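Local coordinates for regulator of nonsense transcripts 2 (Homo sapiens, PDB 4CEM), which acts as a factor in nonsense-mediated mRNA decay, the pathway that degrades transcripts with premature stop codons, and carries three MIF4G domains, at residues A[84-89]-A[111-116]; A[133-138]-A[143-148]; A[204-209]-A[238-243]. One frame throughout, in Å; residues are numbered along the deposited sequence.

How the contacts relate
From the N terminus, the three contacts follow one another in series, without nesting or crossing. Contact 1 closes a span of 21 residues, mostly helical, pairing helix 86-95 with helix 103-116. Helix 120-137 comes next, and at its C-terminal end contact 2 (133-138 with 143-148) closes a short connection, with four non-helical residues between its segments, into helix 143-158. Contact 3 (204-209 with 238-243) spans 28 residues, joining the end of helix 189-204 and the loop after it to helix 230-259. Contacts 1 and 3 lie on opposite sides of the chain's centre, their own centres 34 Å apart; the centre of contact 2 is 23 Å from each. All three belong to the MIF4G domain.

Contact 1 of 3, residues A[84-89]-A[111-116]; sequences KYIAEA and SLFHQR
Phe113 reaches out from helix 103-116 to meet Ile86 and Ala89 on helix 86-95, a packing contact between two consecutive helices of the MIF4G domain, an all-helical fold built of HEAT-like antiparallel hairpins. The two short segments run in roughly opposite directions, and the nearest pair of CA atoms, Ile86 and Phe113, is 8.6 Å apart. That spacing is bridged by side chains, with no hydrogen bond between the segments.

The CB of Phe113 is directed at helix 86-95, and the ring beyond it reaches both partners. These lie one helical turn apart and meet the ring obliquely. Ile86 takes part through one branch: CG1 stands anti to the carbonyl carbon (chi1 -65°) and a further bend at chi2 (-62°) brings CD1 in toward the ring, although the first bond of the side chain runs past helix 103-116. The two side chains run antiparallel alongside one another, with Ile86 CD1 4.2 Å from Phe113 CD1. Ala89 has just a methyl to offer, and its CB points toward helix 103-116.

All three residues are buried. Beyond the two segments the Phe113 ring stacks with Phe120 and makes an edge-to-face contact with Phe77, while Phe58 of helix 52-61 also touches it, an aromatic cluster joining several helices. On the Ala89 side, the methyl CB lies 3.8 Å from Phe113 CZ and 4.0 Å from Phe113 CE1.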
loop_
_atom_site.group_PDB
_atom_site.type_symbol
_atom_site.label_atom_id
_atom_site.label_comp_id
_atom_site.label_asym_id
_atom_site.label_seq_id
_atom_site.Cartn_x
_atom_site.Cartn_y
_atom_site.Cartn_z
ATOM N N LYS A 84 13.666 -0.755 27.117
ATOM C CA LYS A 84 14.699 0.222 26.792
ATOM C C LYS A 84 15.040 0.301 25.312
ATOM O O LYS A 84 15.803 1.182 24.916
ATOM C CB LYS A 84 15.976 -0.087 27.574
ATOM C CG LYS A 84 15.849 0.080 29.083
ATOM C CD LYS A 84 17.140 -0.348 29.771
ATOM C CE LYS A 84 16.922 -0.770 31.221
ATOM N NZ LYS A 84 16.630 0.381 32.126
ATOM N N TYR A 85 14.498 -0.597 24.488
ATOM C CA TYR A 85 14.965 -0.725 23.097
ATOM C C TYR A 85 13.903 -0.370 22.042
ATOM O O TYR A 85 14.037 -0.726 20.863
ATOM C CB TYR A 85 15.518 -2.131 22.863
ATOM C CG TYR A 85 16.548 -2.555 23.886
ATOM C CD1 TYR A 85 16.155 -3.009 25.146
ATOM C CD2 TYR A 85 17.916 -2.502 23.602
ATOM C CE1 TYR A 85 17.088 -3.396 26.091
ATOM C CE2 TYR A 85 18.862 -2.886 24.546
ATOM C CZ TYR A 85 18.437 -3.333 25.787
ATOM O OH TYR A 85 19.343 -3.723 26.742
ATOM N N ILE A 86 12.880 0.370 22.458
ATOM C CA ILE A 86 11.793 0.756 21.566
ATOM C C ILE A 86 12.326 1.500 20.349
ATOM O O ILE A 86 12.116 1.076 19.214
ATOM C CB ILE A 86 10.730 1.630 22.284
ATOM C CG1 ILE A 86 10.015 0.837 23.387
ATOM C CG2 ILE A 86 9.699 2.152 21.296
ATOM C CD1 ILE A 86 9.237 -0.359 22.880
ATOM N N ALA A 87 13.031 2.599 20.590
ATOM C CA ALA A 87 13.514 3.458 19.507
ATOM C C ALA A 87 14.309 2.675 18.472
ATOM O O ALA A 87 14.164 2.912 17.276
ATOM C CB ALA A 87 14.346 4.600 20.065
ATOM N N GLU A 88 15.123 1.731 18.937
ATOM C CA GLU A 88 15.956 0.905 18.051
ATOM C C GLU A 88 15.096 -0.081 17.263
ATOM O O GLU A 88 15.256 -0.226 16.050
ATOM C CB GLU A 88 17.024 0.139 18.851
ATOM C CG GLU A 88 17.984 1.011 19.659
ATOM C CD GLU A 88 17.483 1.325 21.068
ATOM O OE1 GLU A 88 16.376 1.896 21.217
ATOM O OE2 GLU A 88 18.202 1.000 22.039
ATOM N N ALA A 89 14.175 -0.742 17.965
ATOM C CA ALA A 89 13.247 -1.694 17.356
ATOM C C ALA A 89 12.359 -1.011 16.320
ATOM O O ALA A 89 12.137 -1.538 15.235
ATOM C CB ALA A 89 12.396 -2.357 18.427
ATOM N N SER A 111 1.798 -5.120 16.574
ATOM C CA SER A 111 0.686 -5.219 17.524
ATOM C C SER A 111 1.119 -5.794 18.861
ATOM O O SER A 111 0.600 -5.396 19.903
ATOM C CB SER A 111 -0.460 -6.058 16.949
ATOM O OG SER A 111 -0.951 -5.489 15.748
ATOM N N LEU A 112 2.055 -6.739 18.851
ATOM C CA LEU A 112 2.567 -7.272 20.114
ATOM C C LEU A 112 3.359 -6.188 20.864
ATOM O O LEU A 112 3.245 -6.062 22.080
ATOM C CB LEU A 112 3.425 -8.517 19.890
ATOM C CG LEU A 112 2.774 -9.758 19.271
ATOM C CD1 LEU A 112 3.840 -10.812 19.010
ATOM C CD2 LEU A 112 1.677 -10.313 20.163
ATOM N N PHE A 113 4.145 -5.402 20.135
ATOM C CA PHE A 113 4.863 -4.260 20.720
ATOM C C PHE A 113 3.877 -3.270 21.312
ATOM O O PHE A 113 3.952 -2.924 22.486
ATOM C CB PHE A 113 5.714 -3.539 19.665
ATOM C CG PHE A 113 7.134 -4.029 19.578
ATOM C CD1 PHE A 113 8.079 -3.625 20.517
ATOM C CD2 PHE A 113 7.531 -4.883 18.560
ATOM C CE1 PHE A 113 9.389 -4.062 20.441
ATOM C CE2 PHE A 113 8.841 -5.327 18.479
ATOM C CZ PHE A 113 9.772 -4.916 19.421
ATOM N N HIS A 114 2.945 -2.828 20.477
ATOM C CA HIS A 114 1.945 -1.850 20.882
ATOM C C HIS A 114 1.180 -2.291 22.087
ATOM O O HIS A 114 0.946 -1.497 22.980
ATOM C CB HIS A 114 0.982 -1.582 19.741
ATOM C CG HIS A 114 -0.178 -0.697 20.123
ATOM N ND1 HIS A 114 -0.016 0.579 20.506
ATOM C CD2 HIS A 114 -1.550 -0.953 20.166
ATOM C CE1 HIS A 114 -1.218 1.115 20.784
ATOM N NE2 HIS A 114 -2.156 0.171 20.573
ATOM N N GLN A 115 0.800 -3.568 22.133
ATOM C CA GLN A 115 -0.012 -4.090 23.237
ATOM C C GLN A 115 0.784 -4.243 24.534
ATOM O O GLN A 115 0.198 -4.289 25.619
ATOM C CB GLN A 115 -0.681 -5.420 22.858
ATOM C CG GLN A 115 -1.830 -5.276 21.866
ATOM C CD GLN A 115 -2.183 -6.580 21.158
ATOM O OE1 GLN A 115 -2.241 -7.639 21.778
ATOM N NE2 GLN A 115 -2.432 -6.502 19.858
ATOM N N ARG A 116 2.106 -4.325 24.430
ATOM C CA ARG A 116 2.945 -4.449 25.616
ATOM C C ARG A 116 3.536 -3.116 26.088
ATOM O O ARG A 116 3.635 -2.899 27.292
ATOM C CB ARG A 116 4.064 -5.454 25.371
ATOM C CG ARG A 116 4.797 -5.855 26.640
ATOM C CD ARG A 116 5.588 -7.133 26.440
ATOM N NE ARG A 116 4.757 -8.329 26.560
ATOM C CZ ARG A 116 5.220 -9.576 26.472
ATOM N NH1 ARG A 116 6.514 -9.811 26.255
ATOM N NH2 ARG A 116 4.388 -10.601 26.601
#

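Contact 2 of 3, residues A[133-138]-A[143-148]; sequences EARKEE and ITKLRT
Two arms of a helical hairpin in the MIF4G domain are spanned where Arg135, near the end of helix 120-137, meets Lys145 on helix 143-158. Just four residues, none of them helical, separate the two segments, which run in roughly opposite directions; even so, the CA atoms of Arg135 and Leu146, the nearest pair, stay 9.4 Å apart, and the long side chain of Arg135 spans the distance.

The chain of Arg135 can be followed outward. CB points at the opposite helix, and CG lies beside the backbone N. Neither atom comes within 4.5 Å of segment 143-148. A bend at chi2 (-148°) then carries CD and NE past the flank of Leu146, though loosely: Arg135 NE is 4.6 Å from Leu146 CB. At the guanidinium the two terminal nitrogens part company. NH1 turns back toward its own segment, where it makes a long salt bridge of 3.7 Å with Glu138 OE1. NH2 goes forward to the aliphatic base of Lys145, and Lys145 CG, 3.3 Å from Arg135 NH2, meets the guanidinium at its edge and in its plane.

Arg135 lies nearly perpendicular to Lys145 and puts NH2 against the Lys145 methylenes CB and CG, while Arg135 NH2 and Lys145 NZ remain 5.0 Å apart. The contact lies at the surface, and no hydrogen bond crosses it.

Lys145 is itself bent at chi2 (67°) and again at chi4. The partners of its charged end may soften any repulsion between the like charges: Lys145 NZ forms a salt bridge with Asp149 OD1 and a hydrogen bond with the carbonyl oxygen of Val94.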
loop_
_atom_site.group_PDB
_atom_site.type_symbol
_atom_site.label_atom_id
_atom_site.label_comp_id
_atom_site.label_asym_id
_atom_site.label_seq_id
_atom_site.Cartn_x
_atom_site.Cartn_y
_atom_site.Cartn_z
ATOM N N GLU A 133 10.654 12.552 5.801
ATOM C CA GLU A 133 11.494 13.749 5.665
ATOM C C GLU A 133 12.709 13.392 4.817
ATOM O O GLU A 133 12.906 13.946 3.741
ATOM C CB GLU A 133 11.961 14.272 7.027
ATOM C CG GLU A 133 11.793 15.764 7.186
ATOM C CD GLU A 133 10.350 16.124 7.468
ATOM O OE1 GLU A 133 9.899 15.890 8.611
ATOM O OE2 GLU A 133 9.671 16.626 6.547
ATOM N N ALA A 134 13.504 12.441 5.305
ATOM C CA ALA A 134 14.713 12.001 4.612
ATOM C C ALA A 134 14.477 11.758 3.122
ATOM O O ALA A 134 15.318 12.102 2.301
ATOM C CB ALA A 134 15.264 10.746 5.268
ATOM N N ARG A 135 13.332 11.170 2.778
ATOM C CA ARG A 135 12.986 10.906 1.380
ATOM C C ARG A 135 12.847 12.173 0.553
ATOM O O ARG A 135 13.392 12.255 -0.541
ATOM C CB ARG A 135 11.668 10.136 1.275
ATOM C CG ARG A 135 11.780 8.648 1.544
ATOM C CD ARG A 135 10.764 7.861 0.724
ATOM N NE ARG A 135 10.992 6.420 0.810
ATOM C CZ ARG A 135 12.001 5.769 0.228
ATOM N NH1 ARG A 135 12.915 6.413 -0.499
ATOM N NH2 ARG A 135 12.102 4.457 0.378
ATOM N N LYS A 136 12.109 13.147 1.083
ATOM C CA LYS A 136 11.727 14.359 0.334
ATOM C C LYS A 136 12.879 15.136 -0.330
ATOM O O LYS A 136 12.665 15.785 -1.356
ATOM C CB LYS A 136 10.881 15.303 1.217
ATOM C CG LYS A 136 9.382 15.059 1.095
ATOM C CD LYS A 136 8.583 15.570 2.290
ATOM C CE LYS A 136 7.095 15.267 2.130
ATOM N NZ LYS A 136 6.390 14.992 3.416
ATOM N N GLU A 137 14.085 15.074 0.239
ATOM C CA GLU A 137 15.244 15.795 -0.319
ATOM C C GLU A 137 16.399 14.892 -0.799
ATOM O O GLU A 137 17.261 15.341 -1.558
ATOM C CB GLU A 137 15.719 16.859 0.675
ATOM C CG GLU A 137 14.831 18.098 0.650
ATOM C CD GLU A 137 14.748 18.818 1.982
ATOM O OE1 GLU A 137 15.783 18.921 2.673
ATOM O OE2 GLU A 137 13.644 19.294 2.331
ATOM N N GLU A 138 16.411 13.634 -0.360
ATOM C CA GLU A 138 17.152 12.578 -1.053
ATOM C C GLU A 138 16.540 12.439 -2.448
ATOM O O GLU A 138 15.326 12.574 -2.614
ATOM C CB GLU A 138 17.029 11.255 -0.292
ATOM C CG GLU A 138 17.529 10.015 -1.030
ATOM C CD GLU A 138 16.494 8.900 -1.070
ATOM O OE1 GLU A 138 15.890 8.594 -0.016
ATOM O OE2 GLU A 138 16.274 8.337 -2.163
ATOM N N ILE A 143 10.748 3.706 -5.308
ATOM C CA ILE A 143 9.305 3.453 -5.355
ATOM C C ILE A 143 8.924 2.112 -4.721
ATOM O O ILE A 143 7.892 2.006 -4.054
ATOM C CB ILE A 143 8.783 3.549 -6.814
ATOM C CG1 ILE A 143 8.605 5.027 -7.202
ATOM C CG2 ILE A 143 7.480 2.781 -6.988
ATOM C CD1 ILE A 143 7.995 5.250 -8.567
ATOM N N THR A 144 9.769 1.102 -4.918
ATOM C CA THR A 144 9.546 -0.227 -4.357
ATOM C C THR A 144 9.263 -0.172 -2.851
ATOM O O THR A 144 8.330 -0.814 -2.366
ATOM C CB THR A 144 10.761 -1.144 -4.618
ATOM O OG1 THR A 144 11.162 -1.030 -5.989
ATOM C CG2 THR A 144 10.428 -2.595 -4.316
ATOM N N LYS A 145 10.057 0.609 -2.123
ATOM C CA LYS A 145 9.893 0.745 -0.669
ATOM C C LYS A 145 8.698 1.639 -0.315
ATOM O O LYS A 145 7.918 1.301 0.584
ATOM C CB LYS A 145 11.186 1.282 -0.039
ATOM C CG LYS A 145 11.152 1.519 1.469
ATOM C CD LYS A 145 11.021 0.233 2.270
ATOM C CE LYS A 145 11.525 0.402 3.703
ATOM N NZ LYS A 145 11.025 1.639 4.377
ATOM N N LEU A 146 8.555 2.771 -1.007
ATOM C CA LEU A 146 7.393 3.647 -0.804
ATOM C C LEU A 146 6.073 2.903 -1.045
ATOM O O LEU A 146 5.081 3.169 -0.369
ATOM C CB LEU A 146 7.456 4.885 -1.707
ATOM C CG LEU A 146 6.250 5.843 -1.651
ATOM C CD1 LEU A 146 6.088 6.489 -0.276
ATOM C CD2 LEU A 146 6.377 6.905 -2.725
ATOM N N ARG A 147 6.057 1.974 -1.998
ATOM C CA ARG A 147 4.853 1.181 -2.239
ATOM C C ARG A 147 4.450 0.429 -0.979
ATOM O O ARG A 147 3.338 0.599 -0.468
ATOM C CB ARG A 147 5.049 0.193 -3.387
ATOM C CG ARG A 147 3.756 -0.499 -3.778
ATOM C CD ARG A 147 3.848 -1.222 -5.108
ATOM N NE ARG A 147 4.343 -2.579 -4.918
ATOM C CZ ARG A 147 5.567 -3.008 -5.217
ATOM N NH1 ARG A 147 6.479 -2.201 -5.758
ATOM N NH2 ARG A 147 5.879 -4.276 -4.978
ATOM N N THR A 148 5.370 -0.387 -0.476
ATOM C CA THR A 148 5.121 -1.168 0.724
ATOM C C THR A 148 4.870 -0.256 1.918
ATOM O O THR A 148 3.932 -0.479 2.685
ATOM C CB THR A 148 6.291 -2.118 1.017
ATOM O OG1 THR A 148 6.619 -2.841 -0.173
ATOM C CG2 THR A 148 5.920 -3.111 2.104
#

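Contact 3 of 3, residues A[204-209]-A[238-243]; sequences AGLVPR and NLLKEY
Three methyl groups, on Leu240, Ala204 and Leu206, meet where segment 204-209 packs against helix 230-259, as apolar packing between parts of the all-helical MIF4G domain. The CD1 methyl of Leu240 carries the whole contact from the helix side. Its distances are 3.4 Å from Leu240 CD1 to Ala204 CB and 4.2 Å from Leu240 CD1 to Leu206 CD2. The two groups of segment 204-209 are themselves neighbours, with Ala204 CB and Leu206 CD2 3.9 Å apart, so the three methyls form a compact triangle. No polar bond links the segments, and all three residues are buried.

What brings the methyls together differs on the two sides. On helix 230-259, CB of Leu240 faces segment 204-209, and its CG is tucked in beside the backbone N. Across from it, Ala204, at the end of helix 189-204, likewise presents CB directly, whereas the first bond of the Leu206 side chain passes alongside the helix and the end of the chain then approaches it.

At Gly205 the chain breaks from the helix, with phi at +69°; Ala204 and Leu206, on either side of it in sequence, both meet Leu240 CD1. A backbone hydrogen bond between Leu206 and Gly200 ties the new course of the chain to the helix it has just left.

In the next shell, Cys196 of helix 189-204 touches both Leu206 and Leu240, as does Leu304 from the loop that follows helix 283-303. Val192 adds to the cover over Leu240, and Leu239, the residue before it, packs on helix 164-181. The contact therefore lies where the C-terminal end of helix 189-204 meets the flank of helix 230-259, with the segment after helix 283-303 alongside and helix 209-218 beginning a few residues on.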
loop_
_atom_site.group_PDB
_atom_site.type_symbol
_atom_site.label_atom_id
_atom_site.label_comp_id
_atom_site.label_asym_id
_atom_site.label_seq_id
_atom_site.Cartn_x
_atom_site.Cartn_y
_atom_site.Cartn_z
ATOM N N ALA A 204 -10.204 4.462 1.680
ATOM C CA ALA A 204 -10.834 5.331 0.673
ATOM C C ALA A 204 -12.323 5.057 0.457
ATOM O O ALA A 204 -12.970 5.752 -0.330
ATOM C CB ALA A 204 -10.098 5.214 -0.656
ATOM N N GLY A 205 -12.864 4.042 1.129
ATOM C CA GLY A 205 -14.242 3.607 0.876
ATOM C C GLY A 205 -14.443 2.943 -0.483
ATOM O O GLY A 205 -15.553 2.892 -0.986
ATOM N N LEU A 206 -13.384 2.420 -1.088
ATOM C CA LEU A 206 -13.508 1.831 -2.410
ATOM C C LEU A 206 -14.417 0.612 -2.415
ATOM O O LEU A 206 -14.412 -0.185 -1.481
ATOM C CB LEU A 206 -12.144 1.416 -2.950
ATOM C CG LEU A 206 -11.123 2.524 -3.245
ATOM C CD1 LEU A 206 -10.052 1.941 -4.156
ATOM C CD2 LEU A 206 -11.733 3.765 -3.884
ATOM N N VAL A 207 -15.220 0.496 -3.465
ATOM C CA VAL A 207 -15.922 -0.735 -3.777
ATOM C C VAL A 207 -15.743 -0.964 -5.273
ATOM O O VAL A 207 -16.518 -0.441 -6.066
ATOM C CB VAL A 207 -17.420 -0.660 -3.431
ATOM C CG1 VAL A 207 -18.070 -2.027 -3.631
ATOM C CG2 VAL A 207 -17.613 -0.178 -2.001
ATOM N N PRO A 208 -14.704 -1.722 -5.664
ATOM C CA PRO A 208 -14.367 -1.919 -7.079
ATOM C C PRO A 208 -15.463 -2.561 -7.922
ATOM O O PRO A 208 -16.340 -3.261 -7.401
ATOM C CB PRO A 208 -13.169 -2.871 -7.034
ATOM C CG PRO A 208 -12.605 -2.737 -5.667
ATOM C CD PRO A 208 -13.756 -2.408 -4.770
ATOM N N ARG A 209 -15.366 -2.354 -9.233
ATOM C CA ARG A 209 -16.314 -2.918 -10.190
ATOM C C ARG A 209 -16.343 -4.447 -10.140
ATOM O O ARG A 209 -17.421 -5.033 -10.189
ATOM C CB ARG A 209 -15.993 -2.429 -11.603
ATOM C CG ARG A 209 -17.080 -2.719 -12.639
ATOM C CD ARG A 209 -17.052 -1.733 -13.808
ATOM N NE ARG A 209 -17.326 -0.354 -13.381
ATOM C CZ ARG A 209 -17.403 0.698 -14.201
ATOM N NH1 ARG A 209 -17.234 0.552 -15.510
ATOM N NH2 ARG A 209 -17.654 1.906 -13.707
ATOM N N ASN A 238 -11.474 11.438 -3.060
ATOM C CA ASN A 238 -11.217 12.606 -3.917
ATOM C C ASN A 238 -9.817 12.593 -4.546
ATOM O O ASN A 238 -9.680 12.770 -5.761
ATOM C CB ASN A 238 -11.423 13.915 -3.151
ATOM C CG ASN A 238 -12.835 14.067 -2.612
ATOM O OD1 ASN A 238 -13.772 13.396 -3.066
ATOM N ND2 ASN A 238 -12.993 14.950 -1.632
ATOM N N LEU A 239 -8.791 12.368 -3.728
ATOM C CA LEU A 239 -7.409 12.303 -4.233
ATOM C C LEU A 239 -7.269 11.240 -5.317
ATOM O O LEU A 239 -6.691 11.491 -6.377
ATOM C CB LEU A 239 -6.414 12.021 -3.103
ATOM C CG LEU A 239 -6.190 13.129 -2.071
ATOM C CD1 LEU A 239 -5.106 12.704 -1.089
ATOM C CD2 LEU A 239 -5.830 14.461 -2.725
ATOM N N LEU A 240 -7.817 10.060 -5.057
ATOM C CA LEU A 240 -7.701 8.951 -5.999
ATOM C C LEU A 240 -8.365 9.251 -7.347
ATOM O O LEU A 240 -7.805 8.925 -8.390
ATOM C CB LEU A 240 -8.268 7.670 -5.383
ATOM C CG LEU A 240 -7.457 7.153 -4.189
ATOM C CD1 LEU A 240 -8.275 6.159 -3.380
ATOM C CD2 LEU A 240 -6.148 6.530 -4.653
ATOM N N LYS A 241 -9.541 9.876 -7.325
ATOM C CA LYS A 241 -10.247 10.243 -8.565
ATOM C C LYS A 241 -9.490 11.310 -9.329
ATOM O O LYS A 241 -9.354 11.246 -10.549
ATOM C CB LYS A 241 -11.675 10.727 -8.273
ATOM C CG LYS A 241 -12.736 9.661 -8.527
ATOM C CD LYS A 241 -13.799 9.605 -7.436
ATOM C CE LYS A 241 -14.736 8.420 -7.638
ATOM N NZ LYS A 241 -15.622 8.216 -6.460
ATOM N N GLU A 242 -9.001 12.290 -8.584
ATOM C CA GLU A 242 -8.189 13.361 -9.124
ATOM C C GLU A 242 -6.909 12.807 -9.752
ATOM O O GLU A 242 -6.502 13.245 -10.827
ATOM C CB GLU A 242 -7.860 14.330 -8.002
ATOM C CG GLU A 242 -7.293 15.655 -8.434
ATOM C CD GLU A 242 -6.816 16.443 -7.237
ATOM O OE1 GLU A 242 -7.522 16.423 -6.203
ATOM O OE2 GLU A 242 -5.735 17.060 -7.320
ATOM N N TYR A 243 -6.281 11.843 -9.085
ATOM C CA TYR A 243 -5.141 11.136 -9.669
ATOM C C TYR A 243 -5.586 10.406 -10.921
ATOM O O TYR A 243 -4.939 10.482 -11.961
ATOM C CB TYR A 243 -4.558 10.119 -8.693
ATOM C CG TYR A 243 -3.318 9.424 -9.210
ATOM C CD1 TYR A 243 -2.051 9.949 -8.967
ATOM C CD2 TYR A 243 -3.406 8.240 -9.930
ATOM C CE1 TYR A 243 -0.909 9.317 -9.432
ATOM C CE2 TYR A 243 -2.271 7.595 -10.399
ATOM C CZ TYR A 243 -1.023 8.136 -10.149
ATOM O OH TYR A 243 0.112 7.506 -10.614
#